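Local atomic coordinates of PTS system, nitrogen regulatory IIA protein (Neisseria meningitidis, PDB entry 2A0J), a protein that probably takes part in phosphotransferase-based nitrogen regulation, belonging to a family associated with phosphohistidine-linked phosphoryl transfer and protein kinase activation. Residues Ser21-Arg24 against Leu25-Ala29; Phe49-Glu52 against Lys53-Ser56; Phe124-Lys127 against Ser128-Glu131. All blocks are in the same frame, centred on the assembly; numbering follows the deposited sequence.

How the contacts relate
Contacts 1 and 2 are neighbours in space as well as in sequence: the first turns of helix 22-33 pack against the last turn of helix 41-52 and the loop that leaves it, with centres about 13 Å apart. A salt bridge joins them, Lys22 NZ to Glu52 OE2 at 2.8 Å, and the rings of Phe26 and Phe49 meet edge-to-face beside it. Contact 3 begins helix 127-135, its centre about 24 Å from either of the others and its nearest atoms about 13 Å from contact 1 and 12 Å from contact 2. None of the three includes a histidine, so the phosphoacceptor histidine characteristic of this family lies outside them.

Contact 1 of 3, residues Ser21-Arg24 against Leu25-Ala29; sequences SKKR and LFEEA
Lys22 and Phe26 sit one turn apart in the N-terminal turns of helix 22-33, a capped helix start, and their side chains run side by side in the same direction. A chi1 of -170° carries Lys22 CG to the side opposite the backbone N, and the extended chain brings CG and CE alongside the ring at CE1: CG is 3.9 Å from Phe26 CE1, and Lys22 CE comes within 4.1 Å of the same carbon. The amine at the far end belongs to other partners, a salt bridge to Glu52 and a hydrogen bond to Phe89 O. The Phe26 ring itself packs on helix 41-52, against Phe45 and Leu48.

On a more solvent-exposed side of the helix, Glu27 lies between two basic residues. Its chain slants across Lys23, with OE1 4.2 Å from Lys23 NZ, beyond salt-bridge range. Arg24 runs at about a right angle to Glu27, and the guanidinium and carboxylate planes stand 78° apart. Glu27 OE2 is 4.0 Å from Arg24 NH2 but stands off the plane in which the guanidinium hydrogens lie, and none is directed to it. Both pairings are therefore likely to be loose electrostatic attractions.

Underneath, i to i+4 hydrogen bonds run from Leu25 N to Ser21 O, Phe26 N to Lys22 O, Glu27 N to Lys23 O and Glu28 N to Arg24 O. Leu25 turns its side chain inward onto Met17 and Phe89. Ser21 is the N-cap: its OG accepts from Arg24 N at 3.1 Å, with an N-H...O angle of 148°.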
# COMPACT_ATOMS: atom_id res chain seq x y z
N SER A 21 -15.29 -0.68 -3.48
CA SER A 21 -14.89 0.71 -3.69
C SER A 21 -13.53 1.04 -3.08
O SER A 21 -13.01 0.29 -2.25
CB SER A 21 -15.94 1.65 -3.11
OG SER A 21 -16.05 1.49 -1.71
N LYS A 22 -12.98 2.17 -3.51
CA LYS A 22 -11.70 2.68 -3.05
C LYS A 22 -11.85 3.11 -1.59
O LYS A 22 -10.90 3.08 -0.81
CB LYS A 22 -11.29 3.86 -3.92
CG LYS A 22 -9.87 4.36 -3.72
CD LYS A 22 -9.62 5.54 -4.64
CE LYS A 22 -8.20 6.03 -4.57
NZ LYS A 22 -7.97 7.16 -5.52
N LYS A 23 -13.07 3.52 -1.24
CA LYS A 23 -13.40 3.94 0.11
C LYS A 23 -13.34 2.69 0.99
O LYS A 23 -12.79 2.72 2.10
CB LYS A 23 -14.82 4.52 0.12
CG LYS A 23 -15.44 4.76 1.48
CD LYS A 23 -15.24 6.20 1.93
CE LYS A 23 -16.02 6.48 3.21
NZ LYS A 23 -17.49 6.29 3.02
N ARG A 24 -13.88 1.59 0.47
CA ARG A 24 -13.91 0.32 1.17
C ARG A 24 -12.48 -0.17 1.39
O ARG A 24 -12.09 -0.54 2.50
CB ARG A 24 -14.69 -0.70 0.34
CG ARG A 24 -15.32 -1.85 1.12
CD ARG A 24 -14.29 -2.66 1.89
NE ARG A 24 -14.52 -2.58 3.33
CZ ARG A 24 -15.54 -3.14 3.96
NH1 ARG A 24 -16.45 -3.84 3.28
NH2 ARG A 24 -15.67 -3.00 5.27
N LEU A 25 -11.70 -0.15 0.31
CA LEU A 25 -10.31 -0.57 0.35
C LEU A 25 -9.54 0.22 1.44
O LEU A 25 -8.74 -0.35 2.19
CB LEU A 25 -9.69 -0.33 -1.03
CG LEU A 25 -8.27 -0.79 -1.35
CD1 LEU A 25 -8.15 -2.29 -1.19
CD2 LEU A 25 -7.92 -0.38 -2.77
N PHE A 26 -9.79 1.52 1.52
CA PHE A 26 -9.11 2.35 2.51
C PHE A 26 -9.56 2.04 3.93
O PHE A 26 -8.77 2.14 4.88
CB PHE A 26 -9.31 3.85 2.19
CG PHE A 26 -8.27 4.43 1.26
CD1 PHE A 26 -8.15 3.97 -0.04
CD2 PHE A 26 -7.41 5.43 1.70
CE1 PHE A 26 -7.18 4.50 -0.90
CE2 PHE A 26 -6.44 5.96 0.85
CZ PHE A 26 -6.33 5.50 -0.45
N GLU A 27 -10.82 1.67 4.11
CA GLU A 27 -11.31 1.34 5.44
C GLU A 27 -10.61 0.09 5.94
O GLU A 27 -10.17 0.03 7.08
CB GLU A 27 -12.82 1.13 5.43
CG GLU A 27 -13.60 2.43 5.38
CD GLU A 27 -15.09 2.21 5.32
OE1 GLU A 27 -15.84 3.21 5.40
OE2 GLU A 27 -15.52 1.04 5.19
N GLU A 28 -10.50 -0.91 5.07
CA GLU A 28 -9.84 -2.16 5.41
C GLU A 28 -8.36 -1.93 5.74
O GLU A 28 -7.78 -2.67 6.55
CB GLU A 28 -9.97 -3.15 4.25
CG GLU A 28 -10.62 -4.47 4.65
CD GLU A 28 -9.82 -5.21 5.71
OE1 GLU A 28 -8.70 -5.67 5.42
OE2 GLU A 28 -10.33 -5.34 6.85
N ALA A 29 -7.76 -0.93 5.12
CA ALA A 29 -6.35 -0.62 5.36
C ALA A 29 -6.18 -0.08 6.78
O ALA A 29 -5.25 -0.46 7.49
CB ALA A 29 -5.84 0.38 4.34

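Contact 2 of 3, residues Phe49-Glu52 against Lys53-Ser56; sequences FARE and KLGS
Arg51 reaches forward from the last turn of helix 41-52 and gives an NH1 hydrogen to Gly55 O, 3.0 Å away. The carbonyl oxygen sits in the guanidinium plane, at its edge, and the donor approaches in the carbonyl plane on a lone pair. A bend at chi2 (59°) turns the arginine chain toward the loop.

Backbone bonds carry the chain out of the helix. Lys53 N donates to Phe49 O in the i to i+4 pattern; then the spacing shortens to i to i+3, with Leu54 N to Arg51 O at 2.8 Å and Gly55 N to Glu52 O at 2.9 Å. The last of these belongs to a type I beta turn from Glu52 to Gly55. Gly55 then leaves helical geometry with a positive phi of 150°, which would press a beta carbon into the oxygen of Leu54, so having no side chain matters.

Nonbonded contacts remain. Lys53 crosses Phe49 at about a right angle, its NZ 4.1 Å from Phe49 CD2. Glu52 OE2 lies 3.2 Å from Ser56 CA, but the carboxylate's polar partners are Lys22 and Thr57, while Ser56 OG bonds to Phe89 O and Gly58 N.

The chemistry implies a helix exit held by both backbone and side chain: amides take the carbonyls of Phe49, Arg51 and Glu52, and Arg51 holds that of Gly55 at the end of the turn.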
# COMPACT_ATOMS: atom_id res chain seq x y z
N PHE A 49 -6.45 9.12 3.54
CA PHE A 49 -7.41 9.87 2.73
C PHE A 49 -7.08 11.37 2.64
O PHE A 49 -7.47 12.04 1.68
CB PHE A 49 -8.82 9.69 3.29
CG PHE A 49 -9.85 9.28 2.25
CD1 PHE A 49 -9.66 8.14 1.46
CD2 PHE A 49 -11.02 10.01 2.08
CE1 PHE A 49 -10.62 7.74 0.52
CE2 PHE A 49 -11.98 9.62 1.14
CZ PHE A 49 -11.78 8.48 0.37
N ALA A 50 -6.36 11.89 3.62
CA ALA A 50 -5.99 13.30 3.60
C ALA A 50 -5.04 13.51 2.42
O ALA A 50 -5.00 14.58 1.81
CB ALA A 50 -5.30 13.68 4.91
N ARG A 51 -4.30 12.45 2.10
CA ARG A 51 -3.34 12.48 1.00
C ARG A 51 -3.98 12.17 -0.35
O ARG A 51 -3.70 12.84 -1.35
CB ARG A 51 -2.21 11.47 1.27
CG ARG A 51 -1.28 11.25 0.09
CD ARG A 51 -0.61 12.54 -0.35
NE ARG A 51 0.19 12.34 -1.55
CZ ARG A 51 -0.32 12.16 -2.77
NH1 ARG A 51 -1.64 12.15 -2.95
NH2 ARG A 51 0.49 11.95 -3.79
N GLU A 52 -4.82 11.14 -0.37
CA GLU A 52 -5.52 10.70 -1.58
C GLU A 52 -6.35 11.88 -2.08
O GLU A 52 -6.64 12.01 -3.27
CB GLU A 52 -6.44 9.51 -1.22
CG GLU A 52 -6.76 8.56 -2.36
CD GLU A 52 -5.52 7.98 -3.03
OE1 GLU A 52 -4.56 7.63 -2.32
OE2 GLU A 52 -5.53 7.85 -4.28
N LYS A 53 -6.72 12.75 -1.15
CA LYS A 53 -7.49 13.95 -1.45
C LYS A 53 -6.73 14.83 -2.44
O LYS A 53 -7.32 15.45 -3.32
CB LYS A 53 -7.73 14.71 -0.15
CG LYS A 53 -8.86 15.70 -0.19
CD LYS A 53 -9.16 16.22 1.22
CE LYS A 53 -9.41 15.06 2.20
NZ LYS A 53 -10.43 14.07 1.69
N LEU A 54 -5.41 14.89 -2.27
CA LEU A 54 -4.57 15.69 -3.14
C LEU A 54 -4.50 15.12 -4.55
O LEU A 54 -4.18 15.83 -5.49
CB LEU A 54 -3.16 15.80 -2.57
CG LEU A 54 -2.97 16.38 -1.17
CD1 LEU A 54 -1.50 16.70 -0.98
CD2 LEU A 54 -3.82 17.63 -0.98
N GLY A 55 -4.80 13.83 -4.68
CA GLY A 55 -4.77 13.19 -5.98
C GLY A 55 -4.41 11.71 -5.87
O GLY A 55 -3.70 11.31 -4.95
N SER A 56 -4.90 10.93 -6.83
CA SER A 56 -4.65 9.49 -6.87
C SER A 56 -3.19 9.09 -6.70
O SER A 56 -2.29 9.64 -7.34
CB SER A 56 -5.17 8.90 -8.18
OG SER A 56 -5.05 7.48 -8.17

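Contact 3 of 3, residues Phe124-Lys127 against Ser128-Glu131; sequences FSQK and SIRE
Gln126 O receives Arg130 N at 3.2 Å in the first full i to i+4 bond of helix 127-135; Gln126, the N-cap residue, lies in the short link from helix 110-124, and Glu131 N to Lys127 O follows.

Arg130 folds back over this junction. The bend at chi3 (-52°) swings the guanidinium toward the preceding loop, where NH1 gives Phe124 O a nearly straight hydrogen bond, 3.0 Å long with an N-H...O angle of 172°. That oxygen is in the guanidinium plane, whereas Lys127 CA lies 3.6 Å above the plane on one face, displaced toward the rim. The arginine thereby ties the end of one helix to the start of the next, while the buried Phe124 side chain touches Val63, Ile65 and Leu146.

Gln126 and Ile129 meet at an oblique angle, the methyl CD1 of Ile129 resting 3.4 Å from Gln126 NE2. Lys127 forms a salt bridge one turn along, NZ to Glu131 OE1 at 3.5 Å. Lys127 NZ and Arg130 NH2 are like charges 4.6 Å apart, probably screened by a water that accepts from Arg130 NH2 at 2.7 Å and weakly from Lys127 NZ at 3.2 Å.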
# COMPACT_ATOMS: atom_id res chain seq x y z
N PHE A 124 7.44 -1.76 -9.46
CA PHE A 124 6.13 -1.76 -10.09
C PHE A 124 6.12 -1.29 -11.55
O PHE A 124 5.16 -1.54 -12.28
CB PHE A 124 5.15 -0.91 -9.27
CG PHE A 124 4.91 -1.44 -7.88
CD1 PHE A 124 4.80 -2.81 -7.66
CD2 PHE A 124 4.77 -0.57 -6.81
CE1 PHE A 124 4.56 -3.31 -6.37
CE2 PHE A 124 4.52 -1.06 -5.52
CZ PHE A 124 4.42 -2.43 -5.30
N SER A 125 7.18 -0.61 -11.97
CA SER A 125 7.25 -0.13 -13.35
C SER A 125 7.63 -1.26 -14.29
O SER A 125 7.56 -1.11 -15.51
CB SER A 125 8.26 1.01 -13.47
OG SER A 125 9.55 0.58 -13.08
N GLN A 126 8.03 -2.40 -13.72
CA GLN A 126 8.45 -3.55 -14.51
C GLN A 126 7.30 -4.51 -14.75
O GLN A 126 6.69 -5.01 -13.81
CB GLN A 126 9.57 -4.30 -13.80
CG GLN A 126 10.82 -3.48 -13.60
CD GLN A 126 11.93 -4.31 -13.00
OE1 GLN A 126 12.24 -5.40 -13.49
NE2 GLN A 126 12.54 -3.80 -11.93
N LYS A 127 7.03 -4.76 -16.03
CA LYS A 127 5.93 -5.64 -16.41
C LYS A 127 5.98 -7.03 -15.78
O LYS A 127 4.97 -7.52 -15.27
CB LYS A 127 5.87 -5.77 -17.93
CG LYS A 127 4.66 -6.56 -18.41
CD LYS A 127 4.47 -6.45 -19.91
CE LYS A 127 3.23 -7.22 -20.34
NZ LYS A 127 2.02 -6.74 -19.62
N SER A 128 7.15 -7.66 -15.81
CA SER A 128 7.29 -9.00 -15.25
C SER A 128 7.09 -9.04 -13.74
O SER A 128 6.63 -10.05 -13.22
CB SER A 128 8.66 -9.57 -15.62
OG SER A 128 9.69 -8.65 -15.33
N ILE A 129 7.42 -7.97 -13.03
CA ILE A 129 7.22 -7.94 -11.59
C ILE A 129 5.73 -7.85 -11.26
O ILE A 129 5.24 -8.51 -10.35
CB ILE A 129 7.93 -6.74 -10.93
CG1 ILE A 129 9.45 -6.97 -10.93
CG2 ILE A 129 7.40 -6.55 -9.50
CD1 ILE A 129 10.25 -5.81 -10.36
N ARG A 130 5.01 -7.02 -12.02
CA ARG A 130 3.57 -6.87 -11.81
C ARG A 130 2.86 -8.17 -12.17
O ARG A 130 1.88 -8.56 -11.52
CB ARG A 130 3.01 -5.72 -12.67
CG ARG A 130 3.58 -4.35 -12.35
CD ARG A 130 2.76 -3.26 -13.05
NE ARG A 130 2.60 -3.52 -14.48
CZ ARG A 130 3.35 -2.99 -15.44
NH1 ARG A 130 4.34 -2.15 -15.14
NH2 ARG A 130 3.11 -3.29 -16.71
N GLU A 131 3.34 -8.83 -13.22
CA GLU A 131 2.75 -10.09 -13.66
C GLU A 131 2.91 -11.17 -12.60
O GLU A 131 1.99 -11.96 -12.39
CB GLU A 131 3.39 -10.54 -14.98
CG GLU A 131 2.82 -9.83 -16.20
CD GLU A 131 3.52 -10.22 -17.48
OE1 GLU A 131 2.99 -9.89 -18.57
OE2 GLU A 131 4.60 -10.84 -17.41
O HOH W 1 5.83 -2.26 -18.31
O HOH W 2 1.18 -5.10 -17.04